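Local coordinates for isochorismatase family protein family (Burkholderia thailandensis, PDB 3TXY) that is of unknown function but belongs to the isochorismatase family, whose members are generally assigned hydrolase activity, so it is probably a hydrolase, at residues V14-I19 and A43-A48; A48-K53 and P99-V104; V56-T61 and P93-Q98; W109-F112 and D116-V119. One frame throughout, in Å; residues are numbered along the deposited sequence.

Interaction 1 of 4, residues V14-I19 and A43-A48; sequences VALVAI and AELANA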
# COMPACT_ATOMS: atom_id res chain seq x y z
N VAL A 14 11.02 -4.66 -19.22
CA VAL A 14 10.46 -3.53 -18.49
C VAL A 14 9.22 -2.97 -19.18
O VAL A 14 9.16 -2.89 -20.39
CB VAL A 14 11.51 -2.40 -18.29
CG1 VAL A 14 11.92 -1.78 -19.62
CG2 VAL A 14 11.00 -1.34 -17.32
N ALA A 15 8.23 -2.60 -18.37
CA ALA A 15 7.01 -1.94 -18.79
C ALA A 15 6.83 -0.56 -18.14
O ALA A 15 7.29 -0.32 -17.01
CB ALA A 15 5.80 -2.82 -18.47
N LEU A 16 6.18 0.33 -18.89
CA LEU A 16 5.75 1.64 -18.39
C LEU A 16 4.30 1.49 -17.91
O LEU A 16 3.46 1.00 -18.65
CB LEU A 16 5.81 2.70 -19.51
CG LEU A 16 5.55 4.17 -19.10
CD1 LEU A 16 6.65 4.73 -18.20
CD2 LEU A 16 5.42 5.05 -20.34
N VAL A 17 4.03 1.90 -16.67
CA VAL A 17 2.69 1.82 -16.09
C VAL A 17 2.32 3.22 -15.59
O VAL A 17 3.00 3.76 -14.72
CB VAL A 17 2.64 0.82 -14.93
CG1 VAL A 17 1.24 0.79 -14.29
CG2 VAL A 17 3.04 -0.57 -15.43
N ALA A 18 1.26 3.79 -16.15
CA ALA A 18 0.89 5.18 -15.90
C ALA A 18 -0.47 5.22 -15.22
O ALA A 18 -1.45 4.68 -15.75
CB ALA A 18 0.81 5.93 -17.23
N ILE A 19 -0.54 5.86 -14.04
CA ILE A 19 -1.74 5.79 -13.20
C ILE A 19 -2.63 7.02 -13.31
O ILE A 19 -2.19 8.12 -13.01
CB ILE A 19 -1.36 5.62 -11.71
CG1 ILE A 19 -0.43 4.42 -11.46
CG2 ILE A 19 -2.63 5.48 -10.88
CD1 ILE A 19 -0.96 3.10 -11.98
N ALA A 43 3.92 10.69 -21.84
CA ALA A 43 3.89 10.48 -23.28
C ALA A 43 5.31 10.34 -23.86
O ALA A 43 5.56 9.45 -24.66
CB ALA A 43 3.13 11.60 -23.97
N GLU A 44 6.23 11.19 -23.42
CA GLU A 44 7.62 11.14 -23.87
C GLU A 44 8.25 9.81 -23.53
O GLU A 44 8.94 9.21 -24.34
CB GLU A 44 8.46 12.25 -23.22
CG GLU A 44 8.19 13.67 -23.70
CD GLU A 44 8.87 14.71 -22.81
OE1 GLU A 44 10.01 14.44 -22.34
OE2 GLU A 44 8.26 15.78 -22.55
N LEU A 45 8.04 9.36 -22.30
CA LEU A 45 8.54 8.04 -21.93
C LEU A 45 7.89 6.91 -22.75
O LEU A 45 8.56 5.96 -23.16
CB LEU A 45 8.33 7.79 -20.43
CG LEU A 45 9.33 8.49 -19.50
CD1 LEU A 45 8.84 8.38 -18.07
CD2 LEU A 45 10.70 7.84 -19.65
N ALA A 46 6.58 7.02 -22.95
CA ALA A 46 5.82 6.04 -23.72
C ALA A 46 6.43 5.90 -25.11
O ALA A 46 6.59 4.80 -25.63
CB ALA A 46 4.37 6.49 -23.82
N ASN A 47 6.80 7.03 -25.71
CA ASN A 47 7.45 6.99 -27.03
C ASN A 47 8.76 6.18 -26.99
O ASN A 47 9.02 5.36 -27.86
CB ASN A 47 7.72 8.40 -27.55
CG ASN A 47 6.45 9.14 -27.90
OD1 ASN A 47 5.38 8.55 -28.04
ND2 ASN A 47 6.56 10.46 -28.01
N ALA A 48 9.54 6.39 -25.93
CA ALA A 48 10.80 5.66 -25.73
C ALA A 48 10.57 4.15 -25.53
O ALA A 48 11.34 3.33 -26.06
CB ALA A 48 11.56 6.26 -24.56

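Interaction 2 of 4, residues A48-K53 and P99-V104; sequences AFRARK and PLDVVV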
# COMPACT_ATOMS: atom_id res chain seq x y z
N ALA A 48 9.54 6.39 -25.93
CA ALA A 48 10.80 5.66 -25.73
C ALA A 48 10.57 4.15 -25.53
O ALA A 48 11.34 3.33 -26.06
CB ALA A 48 11.56 6.26 -24.56
N PHE A 49 9.53 3.79 -24.78
CA PHE A 49 9.13 2.40 -24.61
C PHE A 49 8.65 1.75 -25.91
O PHE A 49 9.15 0.68 -26.29
CB PHE A 49 8.08 2.27 -23.50
CG PHE A 49 8.69 2.17 -22.12
CD1 PHE A 49 9.26 3.29 -21.51
CD2 PHE A 49 8.74 0.95 -21.44
CE1 PHE A 49 9.84 3.20 -20.24
CE2 PHE A 49 9.34 0.85 -20.20
CZ PHE A 49 9.87 1.97 -19.59
N ARG A 50 7.74 2.41 -26.62
CA ARG A 50 7.18 1.84 -27.85
C ARG A 50 8.25 1.63 -28.91
O ARG A 50 8.26 0.59 -29.59
CB ARG A 50 6.04 2.72 -28.38
CG ARG A 50 4.78 2.69 -27.50
CD ARG A 50 3.57 3.20 -28.27
NE ARG A 50 2.52 3.73 -27.39
CZ ARG A 50 2.49 4.98 -26.92
NH1 ARG A 50 3.45 5.86 -27.20
NH2 ARG A 50 1.48 5.36 -26.15
N ALA A 51 9.17 2.60 -29.02
CA ALA A 51 10.37 2.49 -29.87
C ALA A 51 11.16 1.20 -29.66
O ALA A 51 11.83 0.73 -30.59
CB ALA A 51 11.29 3.69 -29.64
N ARG A 52 11.09 0.65 -28.46
CA ARG A 52 11.84 -0.56 -28.09
C ARG A 52 10.96 -1.80 -28.01
O ARG A 52 11.40 -2.85 -27.54
CB ARG A 52 12.58 -0.33 -26.77
CG ARG A 52 13.75 0.63 -26.91
CD ARG A 52 14.26 1.11 -25.56
NE ARG A 52 15.37 2.06 -25.69
CZ ARG A 52 15.25 3.35 -26.02
NH1 ARG A 52 14.07 3.90 -26.31
NH2 ARG A 52 16.34 4.11 -26.09
N LYS A 53 9.72 -1.67 -28.50
CA LYS A 53 8.72 -2.73 -28.43
C LYS A 53 8.49 -3.19 -26.99
O LYS A 53 8.28 -4.39 -26.74
CB LYS A 53 9.07 -3.89 -29.38
CG LYS A 53 9.20 -3.43 -30.84
CD LYS A 53 9.52 -4.57 -31.80
CE LYS A 53 10.98 -5.02 -31.68
NZ LYS A 53 11.26 -6.20 -32.56
N PRO A 99 -4.41 2.43 -29.80
CA PRO A 99 -5.22 1.19 -29.78
C PRO A 99 -4.49 -0.12 -29.37
O PRO A 99 -5.16 -1.03 -28.90
CB PRO A 99 -5.77 1.11 -31.20
CG PRO A 99 -5.85 2.53 -31.66
CD PRO A 99 -4.68 3.23 -31.01
N LEU A 100 -3.16 -0.21 -29.52
CA LEU A 100 -2.43 -1.43 -29.11
C LEU A 100 -1.75 -1.33 -27.75
O LEU A 100 -1.06 -2.26 -27.31
CB LEU A 100 -1.40 -1.84 -30.18
CG LEU A 100 -2.04 -2.31 -31.48
CD1 LEU A 100 -1.00 -2.46 -32.58
CD2 LEU A 100 -2.81 -3.62 -31.28
N ASP A 101 -1.97 -0.20 -27.08
CA ASP A 101 -1.49 -0.00 -25.74
C ASP A 101 -2.37 -0.81 -24.82
O ASP A 101 -3.51 -1.10 -25.13
CB ASP A 101 -1.54 1.48 -25.37
CG ASP A 101 -0.48 2.29 -26.09
OD1 ASP A 101 0.56 1.71 -26.48
OD2 ASP A 101 -0.69 3.51 -26.27
N VAL A 102 -1.83 -1.17 -23.67
CA VAL A 102 -2.60 -1.94 -22.72
C VAL A 102 -3.38 -0.96 -21.89
O VAL A 102 -2.80 -0.03 -21.36
CB VAL A 102 -1.67 -2.77 -21.85
CG1 VAL A 102 -2.48 -3.61 -20.86
CG2 VAL A 102 -0.81 -3.65 -22.73
N VAL A 103 -4.70 -1.14 -21.83
CA VAL A 103 -5.57 -0.30 -20.97
C VAL A 103 -6.10 -1.15 -19.81
O VAL A 103 -6.73 -2.18 -20.03
CB VAL A 103 -6.75 0.33 -21.77
CG1 VAL A 103 -7.74 1.01 -20.81
CG2 VAL A 103 -6.24 1.33 -22.79
N VAL A 104 -5.81 -0.70 -18.59
CA VAL A 104 -6.24 -1.38 -17.36
C VAL A 104 -7.23 -0.48 -16.66
O VAL A 104 -6.96 0.71 -16.46
CB VAL A 104 -5.05 -1.64 -16.43
CG1 VAL A 104 -5.54 -2.13 -15.05
CG2 VAL A 104 -4.08 -2.61 -17.10

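Interaction 3 of 4, residues V56-T61 and P93-Q98; sequences VIFVHT and PALGVQ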
# COMPACT_ATOMS: atom_id res chain seq x y z
N VAL A 56 3.43 -0.50 -22.92
CA VAL A 56 2.95 0.69 -22.23
C VAL A 56 1.54 0.42 -21.71
O VAL A 56 0.65 0.03 -22.47
CB VAL A 56 2.95 1.92 -23.16
CG1 VAL A 56 2.40 3.14 -22.40
CG2 VAL A 56 4.36 2.16 -23.68
N ILE A 57 1.36 0.61 -20.40
CA ILE A 57 0.15 0.21 -19.73
C ILE A 57 -0.45 1.43 -19.09
O ILE A 57 0.16 2.03 -18.21
CB ILE A 57 0.40 -0.86 -18.66
CG1 ILE A 57 1.10 -2.08 -19.27
CG2 ILE A 57 -0.92 -1.24 -18.02
CD1 ILE A 57 1.51 -3.11 -18.25
N PHE A 58 -1.61 1.81 -19.60
CA PHE A 58 -2.32 2.96 -19.10
C PHE A 58 -3.48 2.55 -18.23
O PHE A 58 -4.39 1.83 -18.69
CB PHE A 58 -2.84 3.82 -20.24
CG PHE A 58 -1.76 4.47 -21.07
CD1 PHE A 58 -0.99 5.50 -20.55
CD2 PHE A 58 -1.53 4.06 -22.37
CE1 PHE A 58 -0.01 6.11 -21.32
CE2 PHE A 58 -0.56 4.67 -23.13
CZ PHE A 58 0.22 5.69 -22.60
N VAL A 59 -3.45 3.04 -17.00
CA VAL A 59 -4.43 2.70 -15.99
C VAL A 59 -5.40 3.87 -15.77
O VAL A 59 -4.98 5.01 -15.61
CB VAL A 59 -3.73 2.36 -14.65
CG1 VAL A 59 -4.74 2.07 -13.54
CG2 VAL A 59 -2.77 1.19 -14.82
N HIS A 60 -6.69 3.58 -15.72
CA HIS A 60 -7.66 4.59 -15.34
C HIS A 60 -8.63 4.00 -14.38
O HIS A 60 -8.76 2.78 -14.28
CB HIS A 60 -8.35 5.22 -16.56
CG HIS A 60 -9.25 4.28 -17.31
ND1 HIS A 60 -10.44 4.66 -17.79
CD2 HIS A 60 -9.10 2.94 -17.65
CE1 HIS A 60 -11.03 3.62 -18.40
NE2 HIS A 60 -10.22 2.57 -18.32
N THR A 61 -9.29 4.88 -13.64
CA THR A 61 -10.29 4.52 -12.65
C THR A 61 -11.67 4.80 -13.20
O THR A 61 -11.93 5.88 -13.75
CB THR A 61 -10.10 5.34 -11.37
OG1 THR A 61 -8.76 5.15 -10.90
CG2 THR A 61 -11.10 4.95 -10.28
N PRO A 93 -6.45 13.56 -23.71
CA PRO A 93 -6.02 13.47 -25.13
C PRO A 93 -4.51 13.61 -25.35
O PRO A 93 -3.95 12.92 -26.21
CB PRO A 93 -6.78 14.62 -25.80
CG PRO A 93 -7.98 14.85 -24.93
CD PRO A 93 -7.57 14.49 -23.53
N ALA A 94 -3.83 14.46 -24.58
CA ALA A 94 -2.39 14.65 -24.76
C ALA A 94 -1.57 13.43 -24.36
O ALA A 94 -0.38 13.37 -24.65
CB ALA A 94 -1.90 15.89 -24.01
N LEU A 95 -2.19 12.45 -23.70
CA LEU A 95 -1.48 11.23 -23.30
C LEU A 95 -1.13 10.33 -24.48
O LEU A 95 -0.22 9.53 -24.39
CB LEU A 95 -2.31 10.45 -22.28
CG LEU A 95 -1.60 9.33 -21.51
CD1 LEU A 95 -0.47 9.89 -20.66
CD2 LEU A 95 -2.64 8.62 -20.64
N GLY A 96 -1.86 10.48 -25.59
CA GLY A 96 -1.60 9.72 -26.81
C GLY A 96 -1.81 8.23 -26.71
O GLY A 96 -1.04 7.45 -27.28
N VAL A 97 -2.83 7.81 -25.95
CA VAL A 97 -3.12 6.39 -25.79
C VAL A 97 -3.45 5.77 -27.16
O VAL A 97 -4.35 6.25 -27.86
CB VAL A 97 -4.27 6.13 -24.78
CG1 VAL A 97 -4.58 4.64 -24.72
CG2 VAL A 97 -3.90 6.65 -23.38
N GLN A 98 -2.70 4.71 -27.52
CA GLN A 98 -2.83 4.07 -28.83
C GLN A 98 -3.70 2.80 -28.72
O GLN A 98 -3.72 2.17 -27.68
CB GLN A 98 -1.46 3.68 -29.38
CG GLN A 98 -0.39 4.76 -29.34
CD GLN A 98 0.84 4.37 -30.14
OE1 GLN A 98 0.90 3.26 -30.68
NE2 GLN A 98 1.81 5.27 -30.25

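Interaction 4 of 4, residues W109-F112 and D116-V119; sequences WGAF and DLDV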
# COMPACT_ATOMS: atom_id res chain seq x y z
N TRP A 109 -7.77 2.68 -5.34
CA TRP A 109 -6.48 3.36 -5.43
C TRP A 109 -5.50 2.63 -6.29
O TRP A 109 -5.11 3.12 -7.36
CB TRP A 109 -5.85 3.57 -4.06
CG TRP A 109 -6.60 4.51 -3.14
CD1 TRP A 109 -7.82 5.14 -3.35
CD2 TRP A 109 -6.21 4.86 -1.78
NE1 TRP A 109 -8.17 5.87 -2.24
CE2 TRP A 109 -7.26 5.74 -1.26
CE3 TRP A 109 -5.14 4.55 -0.97
CZ2 TRP A 109 -7.20 6.28 0.01
CZ3 TRP A 109 -5.09 5.10 0.31
CH2 TRP A 109 -6.09 5.95 0.78
N GLY A 110 -5.11 1.44 -5.84
CA GLY A 110 -4.07 0.68 -6.50
C GLY A 110 -4.54 -0.02 -7.75
O GLY A 110 -5.73 -0.34 -7.89
N ALA A 111 -3.58 -0.30 -8.64
CA ALA A 111 -3.91 -0.80 -9.97
C ALA A 111 -3.94 -2.32 -10.13
O ALA A 111 -4.10 -2.80 -11.26
CB ALA A 111 -2.96 -0.20 -11.01
N PHE A 112 -3.80 -3.08 -9.04
CA PHE A 112 -3.86 -4.54 -9.12
C PHE A 112 -5.22 -5.13 -8.76
O PHE A 112 -5.73 -6.01 -9.47
CB PHE A 112 -2.80 -5.13 -8.22
CG PHE A 112 -1.40 -4.98 -8.73
CD1 PHE A 112 -0.89 -5.90 -9.63
CD2 PHE A 112 -0.58 -3.95 -8.29
CE1 PHE A 112 0.41 -5.80 -10.08
CE2 PHE A 112 0.72 -3.85 -8.73
CZ PHE A 112 1.21 -4.76 -9.64
N ASP A 116 -6.55 -6.70 -14.54
CA ASP A 116 -5.65 -7.60 -15.25
C ASP A 116 -4.21 -7.13 -15.32
O ASP A 116 -3.45 -7.60 -16.15
CB ASP A 116 -6.18 -7.91 -16.67
CG ASP A 116 -6.24 -6.70 -17.60
OD1 ASP A 116 -6.21 -5.52 -17.12
OD2 ASP A 116 -6.35 -6.94 -18.84
N LEU A 117 -3.80 -6.20 -14.46
CA LEU A 117 -2.43 -5.68 -14.53
C LEU A 117 -1.38 -6.79 -14.35
O LEU A 117 -0.47 -6.93 -15.15
CB LEU A 117 -2.21 -4.56 -13.51
CG LEU A 117 -0.79 -3.95 -13.44
CD1 LEU A 117 -0.36 -3.40 -14.80
CD2 LEU A 117 -0.76 -2.86 -12.40
N ASP A 118 -1.51 -7.57 -13.30
CA ASP A 118 -0.52 -8.62 -13.07
C ASP A 118 -0.52 -9.64 -14.21
O ASP A 118 0.53 -10.07 -14.68
CB ASP A 118 -0.72 -9.28 -11.73
CG ASP A 118 0.42 -10.19 -11.38
OD1 ASP A 118 1.53 -9.68 -11.13
OD2 ASP A 118 0.19 -11.43 -11.42
N VAL A 119 -1.72 -10.05 -14.64
CA VAL A 119 -1.85 -10.93 -15.80
C VAL A 119 -1.09 -10.37 -17.04
O VAL A 119 -0.37 -11.10 -17.76
CB VAL A 119 -3.34 -11.19 -16.13
CG1 VAL A 119 -3.52 -11.61 -17.60
CG2 VAL A 119 -3.91 -12.25 -15.19
O HOH W 1 -3.71 -7.27 -11.30

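Interaction 1 of 4, residues V14-I19 and A43-A48
The backbones of strand 14-19 and helix 35-51 draw closest where Leu-16 faces Ala-46, their CA atoms 6.9 Å apart, and the whole contact is made around that pair. Leu-16 is the one residue of 14-19 that touches residues 43-48. Its CG lies anti to the backbone N (chi1 -172°), which sends the branched end out from the sheet and onto the helix surface. The CD2 methyl does most of the touching: it rests against the helix backbone, 3.5 Å from Ala-46 N and equally close to Ala-46 CA. The CB atoms of Ala-46 and Leu-45 lie a little farther from Leu-16 CD2, at 3.9 and 4.0 Å. Small Ala-46 lets the leucine methyl come right down to the main chain. The side chains of Leu-16 and Leu-45 cross at about a right angle, and Leu-45 also packs on Ala-186 and Val-189 of helix 186-194. Within the sheet, Leu-16 also bonds through its backbone to Pro-55 and Ile-57. All three touching residues are buried and the side-chain contact is purely apolar. This is the helix-on-sheet packing of a beta-alpha-beta crossover: strand 14-19, helix 35-51 and the neighbouring parallel strand 56-61, inside the alpha/beta sandwich of an isochorismatase-like domain.

Interaction 2 of 4, residues A48-K53 and P99-V104
Arg-50 and Asp-101 form a two-pronged salt bridge that ties the C-terminal end of helix 35-51 to the turn leading into strand 102-106, an edge strand of the parallel sheet within this chain. Their CA atoms stay 9.1 Å apart, and side-chain length closes the gap: the arginine runs extended from CG to NE and reaches the carboxylate side-on. Arg-50 NE donates to OD1 of Asp-101 over 3.0 Å in a nearly straight bond of 170°, meeting the syn lone pair of that oxygen. The guanidinium and carboxylate planes are only 29° apart, so both prongs can engage at once with the acid at the edge of the guanidinium. Along its way the arginine touches Phe-58 and Gln-98. Three residues on from Arg-50, the helix ends in a Schellman motif, with Lys-53 as its C-prime residue at positive phi. The bridge sits near the surface, with both partners partly exposed. The second prong is the more bent: Arg-50 NH2 meets OD2 of Asp-101 at 2.9 Å from the syn side, 30° out of the carboxylate plane, and the same OD2 also accepts the backbone N-H of Gln-98.

Interaction 3 of 4, residues V56-T61 and P93-Q98
Phe-58 presses its ring against Leu-95 and Val-97, so that the loop before strand 102-106 is packed onto one face of the parallel sheet in this alpha/beta fold. The ring leaves strand 56-61 with CG anti to the carbonyl carbon (chi1 -66°), a rotamer that carries it to Leu-95 and Val-97. Val-97 comes from the opposite direction and lays CG2 over one face of the ring in a CH-pi contact, 3.8 Å from the Phe-58 centroid and 18° off the normal; the methyl is displaced toward the rim. That placement follows from the valine rotamer, in which CG2 sits beside the backbone N, anti to the carbonyl carbon. Leu-95, from the short 3-10 turn, has chi1 at -166°, with CG beside its own carbonyl carbon; its branched end runs alongside the phenylalanine, counter to it, and approaches the ring obliquely, Leu-95 CG lying 3.6 Å from Phe-58 CE1. Between the two, Gly-96 turns the chain at positive phi, and both neighbours can address the same ring. The arrangement is mostly buried, and Ala-18 of the adjoining strand also touches the aromatic side chain. The tightest approach across the contact is that of Leu-95 CD2 to Phe-58 CD1, at 3.5 Å.

Interaction 4 of 4, residues W109-F112 and D116-V119
Phe-112 and Leu-117 bring the two backbones closest, CA to CA 5.7 Å, where the loop after strand 102-106 doubles back on the first turn of helix 117-123. The contact lies in the strand-to-helix connection of an alpha/beta fold, at the N-terminal end of that helix. Leu-117 touches both Ala-111 and Phe-112. With chi1 at 178°, its CG lies beside the carbonyl carbon and CD2 is carried squarely over the middle of the Phe-112 ring, a CH-pi contact 3.9 Å from the centroid and only 9° off the normal. The same methyl lies 3.7 Å from Ala-111 CB, and Leu-117 CB packs on Ala-111 O at 3.4 Å. Asp-118 approaches the ring at its edge instead, CB near the plane and 4.0 Å from Phe-112 CD1, while its carboxylate engages Tyr-152 through OD1 and Arg-122 through OD2. Asp-116 occupies the N-cap position but makes no capping bond with its side chain; Thr-115 OG1 accepts from Leu-117 N and lies within hydrogen-bonding distance of the carbonyl oxygens of Ala-111 and Phe-112. Further up the loop, Trp-109 and Gly-110 meet Tyr-148 and Glu-149 of the second subunit. A water bridges the two backbones, donating to Phe-112 O at 3.0 Å and accepting from Asp-118 N at 3.0 Å.

Overall arrangement
Interactions 1, 3 and 4 are largely buried and apolar, whereas interaction 2 lies near the surface and is ionic. Helix 35-51 serves both interaction 1 and interaction 2, receiving Leu-16 of the sheet at Ala-46 and Leu-45, and sending Arg-50 to the turn before strand 102-106. Strand 56-61 of interaction 3 lies in the sheet between strand 14-19 and strand 102-106, and backbone bonds join it to both. Interaction 3 is nested within the chain loop that interaction 2 closes, and the two adjoin. Interaction 4, whose centre is about 17 Å from that of interaction 2, adjoins the sheet through Ile-57 and Val-59, and its loop reaches the second subunit.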